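Local coordinates for hypothetical protein PA2201 (Pseudomonas aeruginosa, PDB 2FEF) that is of unknown function but probably acts as an immunity protein that protects the bacterium from a PoNe-type DNase toxin, at residues L88-R93 and A98-I103; G156-A161 and H279-L284; D182-A187 and V260-V265; W269-L274 and Y287-G292. All blocks are in the same frame, centred on the assembly; numbering follows the deposited sequence.

Contact 1: residues L88-R93 and A98-I103; sequences LKAIDR and AELRSI
Leu100 reaches over from helix 97-127 and sets its CD2 methyl against Ala90 of helix 66-93, with 3.5 Å between that CD2 and Ala90 CB. All the chemistry across this contact is apolar. Ala90 CB is shared: Ile103 CD1 comes in beside Leu100 at 3.6 Å from the same Ala90 CB, one turn further along its helix. The CD2 of Leu100 also lies 3.6 Å from the backbone N of Ile91, so it rests on the helix backbone as well as on side chains. Ile91 and Leu100 cross at about a right angle, Ile91 CG1 standing 4.1 Å from Leu100 CD1. In Leu100, CG is anti to the carbonyl carbon (chi1 -69°); CD2 is lodged against Ala90 CB and the start of Ile91, and CD1 meets Ile91 CG1 alone.

The polar groups face elsewhere. Asp92 pairs with Arg31 and takes a hydrogen bond from Trp256, while Lys89 pairs with Asp41.

The segments run antiparallel at 174°, their axes 10.0 Å apart, as in an alpha-hairpin with a very short connection. Small alanine against branched side chains, all of them buried, implies that close apolar contact and removal of surface from water hold these two helices together here, with the charges engaged on other faces.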
loop_
_atom_site.group_PDB
_atom_site.type_symbol
_atom_site.label_atom_id
_atom_site.label_comp_id
_atom_site.label_asym_id
_atom_site.label_seq_id
_atom_site.Cartn_x
_atom_site.Cartn_y
_atom_site.Cartn_z
ATOM N N LEU B 88 1.633 17.251 7.817
ATOM C CA LEU B 88 0.913 18.228 7.016
ATOM C C LEU B 88 -0.606 18.036 7.082
ATOM O O LEU B 88 -1.344 18.986 7.327
ATOM C CB LEU B 88 1.440 18.196 5.561
ATOM C CG LEU B 88 0.715 19.182 4.639
ATOM C CD1 LEU B 88 0.945 20.648 5.080
ATOM C CD2 LEU B 88 1.137 18.935 3.207
ATOM N N LYS B 89 -1.085 16.812 6.870
ATOM C CA LYS B 89 -2.516 16.559 6.975
ATOM C C LYS B 89 -3.069 16.929 8.361
ATOM O O LYS B 89 -4.191 17.441 8.494
ATOM C CB LYS B 89 -2.764 15.081 6.690
ATOM C CG LYS B 89 -2.445 14.731 5.238
ATOM C CD LYS B 89 -3.538 15.261 4.295
ATOM C CE LYS B 89 -3.018 15.266 2.866
ATOM N NZ LYS B 89 -4.071 15.873 1.986
ATOM N N ALA B 90 -2.289 16.649 9.408
ATOM C CA ALA B 90 -2.721 16.969 10.768
ATOM C C ALA B 90 -2.824 18.509 10.981
ATOM O O ALA B 90 -3.731 18.995 11.650
ATOM C CB ALA B 90 -1.744 16.351 11.756
ATOM N N ILE B 91 -1.894 19.262 10.416
ATOM C CA ILE B 91 -1.993 20.732 10.404
ATOM C C ILE B 91 -3.294 21.206 9.710
ATOM O O ILE B 91 -4.097 22.011 10.276
ATOM C CB ILE B 91 -0.753 21.410 9.705
ATOM C CG1 ILE B 91 0.554 21.002 10.421
ATOM C CG2 ILE B 91 -0.950 22.989 9.751
ATOM C CD1 ILE B 91 1.826 21.367 9.659
ATOM N N ASP B 92 -3.521 20.715 8.491
ATOM C CA ASP B 92 -4.797 21.017 7.771
ATOM C C ASP B 92 -6.039 20.752 8.630
ATOM O O ASP B 92 -6.991 21.548 8.658
ATOM C CB ASP B 92 -4.920 20.134 6.526
ATOM C CG ASP B 92 -4.088 20.614 5.340
ATOM O OD1 ASP B 92 -3.465 21.693 5.405
ATOM O OD2 ASP B 92 -4.040 19.846 4.326
ATOM N N ARG B 93 -6.011 19.631 9.358
ATOM C CA ARG B 93 -7.182 19.144 10.083
ATOM C C ARG B 93 -7.504 19.985 11.314
ATOM O O ARG B 93 -8.606 19.886 11.858
ATOM C CB ARG B 93 -6.990 17.680 10.515
ATOM C CG ARG B 93 -8.235 17.071 11.210
ATOM C CD ARG B 93 -9.443 17.065 10.282
ATOM N NE ARG B 93 -10.659 16.573 10.955
ATOM C CZ ARG B 93 -11.396 17.284 11.804
ATOM N NH1 ARG B 93 -11.073 18.556 12.082
ATOM N NH2 ARG B 93 -12.477 16.720 12.368
ATOM N N ALA B 98 0.029 20.433 20.770
ATOM C CA ALA B 98 0.554 19.247 21.474
ATOM C C ALA B 98 0.459 17.970 20.628
ATOM O O ALA B 98 1.420 17.153 20.599
ATOM C CB ALA B 98 -0.108 19.070 22.862
ATOM N N GLU B 99 -0.677 17.802 19.950
ATOM C CA GLU B 99 -0.877 16.662 19.050
ATOM C C GLU B 99 0.047 16.689 17.851
ATOM O O GLU B 99 0.599 15.638 17.450
ATOM C CB GLU B 99 -2.338 16.517 18.608
ATOM C CG GLU B 99 -3.263 16.003 19.743
ATOM C CD GLU B 99 -3.360 16.962 20.926
ATOM O OE1 GLU B 99 -3.673 18.158 20.706
ATOM O OE2 GLU B 99 -3.128 16.513 22.082
ATOM N N LEU B 100 0.232 17.879 17.279
ATOM C CA LEU B 100 1.140 18.025 16.136
ATOM C C LEU B 100 2.566 17.699 16.577
ATOM O O LEU B 100 3.311 17.010 15.869
ATOM C CB LEU B 100 1.094 19.460 15.603
ATOM C CG LEU B 100 -0.179 19.935 14.912
ATOM C CD1 LEU B 100 0.025 21.385 14.422
ATOM C CD2 LEU B 100 -0.541 18.980 13.762
ATOM N N ARG B 101 2.929 18.182 17.766
ATOM C CA ARG B 101 4.293 17.904 18.307
ATOM C C ARG B 101 4.554 16.392 18.468
ATOM O O ARG B 101 5.633 15.894 18.125
ATOM C CB ARG B 101 4.535 18.673 19.611
ATOM C CG ARG B 101 6.021 18.655 20.064
ATOM C CD ARG B 101 6.148 19.367 21.427
ATOM N NE ARG B 101 7.529 19.773 21.701
ATOM C CZ ARG B 101 8.447 18.964 22.237
ATOM N NH1 ARG B 101 8.137 17.719 22.574
ATOM N NH2 ARG B 101 9.679 19.405 22.436
ATOM N N SER B 102 3.538 15.658 18.921
ATOM C CA SER B 102 3.629 14.210 19.051
ATOM C C SER B 102 3.910 13.522 17.713
ATOM O O SER B 102 4.586 12.494 17.679
ATOM C CB SER B 102 2.354 13.651 19.709
ATOM O OG SER B 102 1.326 13.435 18.736
ATOM N N ILE B 103 3.411 14.083 16.607
ATOM C CA ILE B 103 3.742 13.588 15.278
ATOM C C ILE B 103 5.121 14.035 14.857
ATOM O O ILE B 103 5.913 13.226 14.394
ATOM C CB ILE B 103 2.679 13.991 14.217
ATOM C CG1 ILE B 103 1.299 13.488 14.671
ATOM C CG2 ILE B 103 3.046 13.441 12.790
ATOM C CD1 ILE B 103 0.094 14.178 13.954
#

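Contact 2: residues G156-A161 and H279-L284; sequences GVLLDA and HYLGDL
Leu158 and Leu284 form the close part of this contact, their side chains crossing at about a right angle. The CD2 methyl of Leu158 lies over the start of the last helix, 4.1 Å from Leu284 CB and equally near the carbonyl carbon of that residue. Leu284 in turn sends its CD2 toward Leu159, 4.2 Å from Leu159 CD2. On the other flank Leu158 CD1 meets Leu281 CD1, also at 4.2 Å, where Leu281 occupies the N-cap position of helix 282-292. These four leucines are buried, and Leu100 of helix 97-127 extends the cluster by touching both Leu159 and Leu284.

The polar margin is looser. Asp283, exposed, turns from the leucines to a salt bridge with Arg30, and the partly exposed Asp160 pairs with Arg291. Asp160 has positive phi (54°) as the C-prime residue of a Schellman motif: Ala161 N bonds to Gly156 O at 2.8 Å, and a weaker bond joins Asp160 N to Val157 O. This ends helix 146-158 just where its last leucine meets the beginning of helix 282-292.

These purely apolar contacts imply that branched side chains seal this helix-end junction by burial, leaving the aspartates at its border to bind arginines.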
loop_
_atom_site.group_PDB
_atom_site.type_symbol
_atom_site.label_atom_id
_atom_site.label_comp_id
_atom_site.label_asym_id
_atom_site.label_seq_id
_atom_site.Cartn_x
_atom_site.Cartn_y
_atom_site.Cartn_z
ATOM N N GLY B 156 9.879 22.402 13.538
ATOM C CA GLY B 156 10.704 22.344 14.778
ATOM C C GLY B 156 10.526 23.602 15.644
ATOM O O GLY B 156 10.385 23.526 16.864
ATOM N N VAL B 157 10.634 24.752 15.016
ATOM C CA VAL B 157 10.426 26.046 15.669
ATOM C C VAL B 157 8.964 26.221 16.155
ATOM O O VAL B 157 8.699 26.613 17.304
ATOM C CB VAL B 157 10.801 27.201 14.691
ATOM C CG1 VAL B 157 10.438 28.568 15.317
ATOM C CG2 VAL B 157 12.301 27.191 14.328
ATOM N N LEU B 158 8.015 25.926 15.283
ATOM C CA LEU B 158 6.587 26.172 15.567
ATOM C C LEU B 158 6.038 25.206 16.623
ATOM O O LEU B 158 5.028 25.483 17.271
ATOM C CB LEU B 158 5.772 26.073 14.258
ATOM C CG LEU B 158 5.880 27.321 13.357
ATOM C CD1 LEU B 158 5.352 27.037 12.012
ATOM C CD2 LEU B 158 5.107 28.555 14.012
ATOM N N LEU B 159 6.706 24.062 16.783
ATOM C CA LEU B 159 6.258 23.090 17.771
ATOM C C LEU B 159 7.153 22.979 18.995
ATOM O O LEU B 159 7.021 22.033 19.770
ATOM C CB LEU B 159 5.995 21.709 17.106
ATOM C CG LEU B 159 4.967 21.745 15.965
ATOM C CD1 LEU B 159 4.926 20.394 15.143
ATOM C CD2 LEU B 159 3.544 22.188 16.477
ATOM N N ASP B 160 8.027 23.958 19.191
ATOM C CA ASP B 160 8.907 24.048 20.366
ATOM C C ASP B 160 9.712 22.760 20.547
ATOM O O ASP B 160 9.833 22.203 21.668
ATOM C CB ASP B 160 8.140 24.472 21.653
ATOM C CG ASP B 160 9.073 24.668 22.875
ATOM O OD1 ASP B 160 10.156 25.294 22.738
ATOM O OD2 ASP B 160 8.719 24.199 23.980
ATOM N N ALA B 161 10.266 22.300 19.432
ATOM C CA ALA B 161 11.108 21.101 19.384
ATOM C C ALA B 161 12.455 21.402 18.710
ATOM O O ALA B 161 13.046 20.538 18.060
ATOM C CB ALA B 161 10.374 19.971 18.658
ATOM N N HIS B 279 -2.980 31.741 5.320
ATOM C CA HIS B 279 -1.809 30.857 5.187
ATOM C C HIS B 279 -0.864 30.934 6.391
ATOM O O HIS B 279 0.100 30.185 6.465
ATOM C CB HIS B 279 -1.061 31.178 3.885
ATOM C CG HIS B 279 -1.941 31.121 2.661
ATOM N ND1 HIS B 279 -2.153 29.961 1.937
ATOM C CD2 HIS B 279 -2.703 32.072 2.075
ATOM C CE1 HIS B 279 -2.992 30.214 0.947
ATOM N NE2 HIS B 279 -3.328 31.487 1.000
ATOM N N TYR B 280 -1.135 31.837 7.332
ATOM C CA TYR B 280 -0.270 32.049 8.488
ATOM C C TYR B 280 -0.734 31.170 9.654
ATOM O O TYR B 280 -1.935 31.084 9.962
ATOM C CB TYR B 280 -0.347 33.552 8.918
ATOM C CG TYR B 280 0.640 33.952 9.994
ATOM C CD1 TYR B 280 1.994 34.122 9.698
ATOM C CD2 TYR B 280 0.215 34.184 11.313
ATOM C CE1 TYR B 280 2.902 34.477 10.682
ATOM C CE2 TYR B 280 1.113 34.557 12.305
ATOM C CZ TYR B 280 2.465 34.715 11.979
ATOM O OH TYR B 280 3.362 35.076 12.968
ATOM N N LEU B 281 0.202 30.586 10.377
ATOM C CA LEU B 281 -0.173 29.674 11.473
ATOM C C LEU B 281 -0.089 30.360 12.832
ATOM O O LEU B 281 0.680 29.940 13.715
ATOM C CB LEU B 281 0.745 28.428 11.420
ATOM C CG LEU B 281 0.471 27.567 10.174
ATOM C CD1 LEU B 281 1.713 26.690 9.854
ATOM C CD2 LEU B 281 -0.771 26.721 10.414
ATOM N N GLY B 282 -0.915 31.393 13.012
ATOM C CA GLY B 282 -0.942 32.155 14.265
ATOM C C GLY B 282 -1.127 31.312 15.511
ATOM O O GLY B 282 -0.488 31.578 16.519
ATOM N N ASP B 283 -1.978 30.280 15.452
ATOM C CA ASP B 283 -2.239 29.468 16.667
ATOM C C ASP B 283 -1.010 28.685 17.092
ATOM O O ASP B 283 -0.826 28.372 18.274
ATOM C CB ASP B 283 -3.472 28.540 16.526
ATOM C CG ASP B 283 -3.164 27.245 15.762
ATOM O OD1 ASP B 283 -3.066 27.292 14.511
ATOM O OD2 ASP B 283 -3.039 26.179 16.419
ATOM N N LEU B 284 -0.155 28.362 16.114
ATOM C CA LEU B 284 1.074 27.661 16.421
ATOM C C LEU B 284 2.161 28.596 16.894
ATOM O O LEU B 284 2.958 28.221 17.772
ATOM C CB LEU B 284 1.563 26.815 15.228
ATOM C CG LEU B 284 0.606 25.682 14.852
ATOM C CD1 LEU B 284 1.218 24.796 13.747
ATOM C CD2 LEU B 284 0.293 24.807 16.111
#

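Contact 3: residues D182-A187 and V260-V265; sequences DYLGAA and VSALGV
Leu184 points its CD2 methyl at helix 258-267, where it meets Ala262 CB at 3.7 Å, the closest approach of the two segments. The CA-CB bond of Ala262 points toward helix 179-189, whereas that of Leu184 does not; the leucine gains its contact through the end of its side chain. Its CG lies anti to the carbonyl carbon (chi1 -66°); CD1 continues the extended chain (chi2 177°), and the methyl that touches the alanine is the other branch, CD2.

Leu263 does much the same from the other helix. Its CD2 touches two neighbours of helix 179-189, standing 4.3 Å from Leu184 CD2 and a looser 4.4 Å from Tyr183 CB. Only the base of Tyr183 takes part here; its ring goes on to meet that of Phe211, the two planes inclined at about 35°. A bound 1,2-ethanediol, probably from the crystallisation liquor, lies about 4 Å from the tyrosine side chain.

The two segments run in roughly the same direction, crossing at 31° with axes 10.0 Å apart, and Leu184 and Leu263 have the nearest CA atoms. Within this all-helical protein, helix 146-158 packs against both partners: its Leu150 touches Leu184 and its Val157 touches Ala262. Helix 223-234 covers another part of helix 258-267, with Tyr225 and Leu226 against Val260.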
loop_
_atom_site.group_PDB
_atom_site.type_symbol
_atom_site.label_atom_id
_atom_site.label_comp_id
_atom_site.label_asym_id
_atom_site.label_seq_id
_atom_site.Cartn_x
_atom_site.Cartn_y
_atom_site.Cartn_z
ATOM N N ASP B 182 19.159 28.562 7.128
ATOM C CA ASP B 182 20.063 29.111 8.146
ATOM C C ASP B 182 19.365 30.044 9.152
ATOM O O ASP B 182 19.608 29.926 10.366
ATOM C CB ASP B 182 21.274 29.818 7.523
ATOM C CG ASP B 182 22.306 28.838 6.946
ATOM O OD1 ASP B 182 22.173 27.612 7.154
ATOM O OD2 ASP B 182 23.266 29.316 6.291
ATOM N N TYR B 183 18.505 30.950 8.676
ATOM C CA TYR B 183 17.669 31.759 9.582
ATOM C C TYR B 183 16.765 30.918 10.475
ATOM O O TYR B 183 16.664 31.190 11.669
ATOM C CB TYR B 183 16.843 32.796 8.815
ATOM C CG TYR B 183 17.609 34.082 8.602
ATOM C CD1 TYR B 183 18.628 34.155 7.664
ATOM C CD2 TYR B 183 17.294 35.232 9.330
ATOM C CE1 TYR B 183 19.342 35.337 7.459
ATOM C CE2 TYR B 183 17.999 36.425 9.130
ATOM C CZ TYR B 183 19.026 36.458 8.190
ATOM O OH TYR B 183 19.746 37.610 7.981
ATOM N N LEU B 184 16.108 29.908 9.898
ATOM C CA LEU B 184 15.222 29.032 10.683
ATOM C C LEU B 184 15.963 28.248 11.760
ATOM O O LEU B 184 15.440 28.046 12.847
ATOM C CB LEU B 184 14.424 28.090 9.782
ATOM C CG LEU B 184 13.412 28.794 8.860
ATOM C CD1 LEU B 184 12.708 27.787 7.954
ATOM C CD2 LEU B 184 12.398 29.608 9.707
ATOM N N GLY B 185 17.171 27.785 11.454
ATOM C CA GLY B 185 17.950 27.021 12.427
ATOM C C GLY B 185 18.954 27.781 13.260
ATOM O O GLY B 185 19.650 27.177 14.091
ATOM N N ALA B 186 19.027 29.095 13.056
ATOM C CA ALA B 186 20.075 29.933 13.645
ATOM C C ALA B 186 20.177 29.810 15.164
ATOM O O ALA B 186 21.266 29.574 15.691
ATOM C CB ALA B 186 19.889 31.397 13.235
ATOM N N ALA B 187 19.043 29.947 15.856
ATOM C CA ALA B 187 19.003 29.890 17.327
ATOM C C ALA B 187 19.356 28.506 17.807
ATOM O O ALA B 187 20.077 28.359 18.790
ATOM C CB ALA B 187 17.620 30.270 17.858
ATOM N N VAL B 260 7.249 32.009 7.309
ATOM C CA VAL B 260 6.815 33.289 7.932
ATOM C C VAL B 260 6.364 33.047 9.385
ATOM O O VAL B 260 6.718 33.805 10.305
ATOM C CB VAL B 260 5.686 33.973 7.121
ATOM C CG1 VAL B 260 5.280 35.343 7.740
ATOM C CG2 VAL B 260 6.106 34.170 5.680
ATOM N N SER B 261 5.566 32.004 9.585
ATOM C CA SER B 261 5.093 31.686 10.940
ATOM C C SER B 261 6.272 31.371 11.874
ATOM O O SER B 261 6.320 31.899 12.994
ATOM C CB SER B 261 4.063 30.546 10.914
ATOM O OG SER B 261 3.095 30.795 9.874
ATOM N N ALA B 262 7.241 30.562 11.407
ATOM C CA ALA B 262 8.408 30.233 12.246
ATOM C C ALA B 262 9.256 31.476 12.510
ATOM O O ALA B 262 9.771 31.674 13.613
ATOM C CB ALA B 262 9.227 29.104 11.611
ATOM N N LEU B 263 9.377 32.355 11.518
ATOM C CA LEU B 263 10.113 33.616 11.744
ATOM C C LEU B 263 9.472 34.464 12.846
ATOM O O LEU B 263 10.177 35.125 13.609
ATOM C CB LEU B 263 10.281 34.419 10.423
ATOM C CG LEU B 263 11.228 33.792 9.390
ATOM C CD1 LEU B 263 11.037 34.386 7.968
ATOM C CD2 LEU B 263 12.692 33.886 9.841
ATOM N N GLY B 264 8.146 34.427 12.959
ATOM C CA GLY B 264 7.447 35.112 14.047
ATOM C C GLY B 264 7.838 34.612 15.444
ATOM O O GLY B 264 7.997 35.401 16.380
ATOM N N VAL B 265 7.983 33.306 15.590
ATOM C CA VAL B 265 8.438 32.744 16.861
ATOM C C VAL B 265 9.877 33.187 17.141
ATOM O O VAL B 265 10.204 33.607 18.255
ATOM C CB VAL B 265 8.337 31.198 16.853
ATOM C CG1 VAL B 265 8.926 30.598 18.164
ATOM C CG2 VAL B 265 6.852 30.755 16.670
#

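Contact 4: residues W269-L274 and Y287-G292; sequences WDDGVL and YARARG
The backbones of Trp269 and Arg289 stay far apart, 11.2 Å from CA to CA, and the gap between loop and helix is spanned by the arginine side chain. Arg289 is extended from CG to NE (chi3 168°), which carries its guanidinium out from helix 282-292 to the main chain beyond helix 258-267. There NH2 donates to Trp269 O at 2.9 Å with an N-H...O angle of 151°. The nitrogen lies in the carbonyl plane on a lone pair, and the oxygen sits at the guanidinium edge, tilted 19° from its plane. The same NH2 also bonds Gly264 O, so one nitrogen ties together two carbonyls.

Asp271 adds charge without a bond: its OD2 is 4.5 Å from Arg289 NH1 and well out of the guanidinium plane. That carboxylate is engaged by Tyr280 through OD2 and by Arg275 through OD1. Asp270 shapes the loop in an Asx turn, its OD1 accepting from Gly272 N at 3.1 Å.

Two carbonyl acceptors and a nearby carboxylate imply that Arg289 fastens the end of helix 258-267 and the following loop to the last helix, with Asp271 probably adding a weak electrostatic attraction at longer range.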
loop_
_atom_site.group_PDB
_atom_site.type_symbol
_atom_site.label_atom_id
_atom_site.label_comp_id
_atom_site.label_asym_id
_atom_site.label_seq_id
_atom_site.Cartn_x
_atom_site.Cartn_y
_atom_site.Cartn_z
ATOM N N TRP B 269 8.200 39.347 17.289
ATOM C CA TRP B 269 7.492 40.568 16.965
ATOM C C TRP B 269 5.966 40.451 17.074
ATOM O O TRP B 269 5.424 39.347 17.173
ATOM C CB TRP B 269 7.880 41.019 15.562
ATOM C CG TRP B 269 7.602 40.010 14.477
ATOM C CD1 TRP B 269 6.610 39.052 14.437
ATOM C CD2 TRP B 269 8.302 39.904 13.256
ATOM N NE1 TRP B 269 6.659 38.370 13.259
ATOM C CE2 TRP B 269 7.699 38.861 12.515
ATOM C CE3 TRP B 269 9.406 40.580 12.716
ATOM C CZ2 TRP B 269 8.155 38.483 11.265
ATOM C CZ3 TRP B 269 9.855 40.215 11.478
ATOM C CH2 TRP B 269 9.229 39.168 10.759
ATOM N N ASP B 270 5.296 41.607 17.065
ATOM C CA ASP B 270 3.834 41.666 16.997
ATOM C C ASP B 270 3.395 41.309 15.590
ATOM O O ASP B 270 3.590 42.087 14.659
ATOM C CB ASP B 270 3.344 43.073 17.387
ATOM C CG ASP B 270 1.825 43.171 17.457
ATOM O OD1 ASP B 270 1.116 42.257 16.994
ATOM O OD2 ASP B 270 1.326 44.192 17.962
ATOM N N ASP B 271 2.846 40.103 15.439
ATOM C CA ASP B 271 2.573 39.530 14.125
ATOM C C ASP B 271 1.140 39.786 13.693
ATOM O O ASP B 271 0.652 39.151 12.783
ATOM C CB ASP B 271 2.897 38.027 14.099
ATOM C CG ASP B 271 1.992 37.218 15.012
ATOM O OD1 ASP B 271 1.084 37.828 15.667
ATOM O OD2 ASP B 271 2.138 35.987 15.022
ATOM N N GLY B 272 0.465 40.746 14.339
ATOM C CA GLY B 272 -0.947 40.959 14.065
ATOM C C GLY B 272 -1.290 41.153 12.589
ATOM O O GLY B 272 -2.273 40.592 12.093
ATOM N N VAL B 273 -0.493 41.936 11.879
ATOM C CA VAL B 273 -0.737 42.175 10.454
ATOM C C VAL B 273 -0.745 40.857 9.643
ATOM O O VAL B 273 -1.522 40.698 8.684
ATOM C CB VAL B 273 0.252 43.223 9.863
ATOM C CG1 VAL B 273 1.693 42.726 9.816
ATOM C CG2 VAL B 273 -0.235 43.726 8.495
ATOM N N LEU B 274 0.049 39.893 10.091
ATOM C CA LEU B 274 0.157 38.641 9.347
ATOM C C LEU B 274 -0.989 37.655 9.618
ATOM O O LEU B 274 -1.243 36.739 8.824
ATOM C CB LEU B 274 1.508 37.990 9.632
ATOM C CG LEU B 274 2.733 38.894 9.469
ATOM C CD1 LEU B 274 3.940 38.082 9.836
ATOM C CD2 LEU B 274 2.834 39.456 8.039
ATOM N N TYR B 287 1.261 28.767 20.438
ATOM C CA TYR B 287 1.628 27.505 21.081
ATOM C C TYR B 287 3.120 27.450 21.411
ATOM O O TYR B 287 3.493 27.158 22.558
ATOM C CB TYR B 287 1.259 26.302 20.188
ATOM C CG TYR B 287 1.791 24.987 20.680
ATOM C CD1 TYR B 287 1.193 24.333 21.754
ATOM C CD2 TYR B 287 2.919 24.397 20.095
ATOM C CE1 TYR B 287 1.678 23.119 22.219
ATOM C CE2 TYR B 287 3.402 23.179 20.559
ATOM C CZ TYR B 287 2.790 22.564 21.644
ATOM O OH TYR B 287 3.262 21.349 22.105
ATOM N N ALA B 288 3.962 27.709 20.403
ATOM C CA ALA B 288 5.413 27.677 20.576
ATOM C C ALA B 288 5.878 28.716 21.631
ATOM O O ALA B 288 6.719 28.407 22.481
ATOM C CB ALA B 288 6.093 27.924 19.231
ATOM N N ARG B 289 5.306 29.926 21.585
ATOM C CA ARG B 289 5.684 30.980 22.533
ATOM C C ARG B 289 5.302 30.567 23.943
ATOM O O ARG B 289 6.142 30.644 24.846
ATOM C CB ARG B 289 5.057 32.325 22.166
ATOM C CG ARG B 289 5.643 32.940 20.886
ATOM C CD ARG B 289 4.916 34.204 20.484
ATOM N NE ARG B 289 5.651 34.929 19.453
ATOM C CZ ARG B 289 5.188 35.998 18.811
ATOM N NH1 ARG B 289 3.986 36.482 19.095
ATOM N NH2 ARG B 289 5.926 36.588 17.889
ATOM N N ALA B 290 4.062 30.104 24.127
ATOM C CA ALA B 290 3.585 29.660 25.455
ATOM C C ALA B 290 4.403 28.493 26.014
ATOM O O ALA B 290 4.764 28.495 27.198
ATOM C CB ALA B 290 2.103 29.294 25.401
ATOM N N ARG B 291 4.707 27.514 25.160
ATOM C CA ARG B 291 5.456 26.334 25.585
ATOM C C ARG B 291 6.900 26.693 25.922
ATOM O O ARG B 291 7.453 26.152 26.880
ATOM C CB ARG B 291 5.401 25.209 24.531
ATOM C CG ARG B 291 5.597 23.808 25.117
ATOM C CD ARG B 291 5.558 22.741 24.068
ATOM N NE ARG B 291 5.676 21.380 24.597
ATOM C CZ ARG B 291 6.822 20.796 24.945
ATOM N NH1 ARG B 291 6.829 19.528 25.388
ATOM N NH2 ARG B 291 7.971 21.459 24.822
ATOM N N GLY B 292 7.500 27.575 25.119
ATOM C CA GLY B 292 8.854 28.066 25.362
ATOM C C GLY B 292 8.897 28.822 26.683
ATOM O O GLY B 292 9.786 28.597 27.504
#

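In the fold
Contacts 1, 2 and 3 are made almost wholly by buried aliphatic side chains, whereas contact 4, about 19 Å from the centre of the chain to its own centre, depends on one partly exposed arginine bonding to backbone oxygen. Contacts 2 and 4 both use helix 282-292, near its start and towards its end, and their segments alternate along the chain. Contact 1 joins this group through Arg101, whose NH2 probably bonds Asp160 O, and through Leu100. Contact 3 meets contact 2 at Ser261, which accepts from Leu281 N, and contact 4 at Gly264. Contacts 1 and 3 do not touch; contacts 2 and 4 each touch both, linking the hairpin of helices 66-93 and 97-127 to the C-terminal helices.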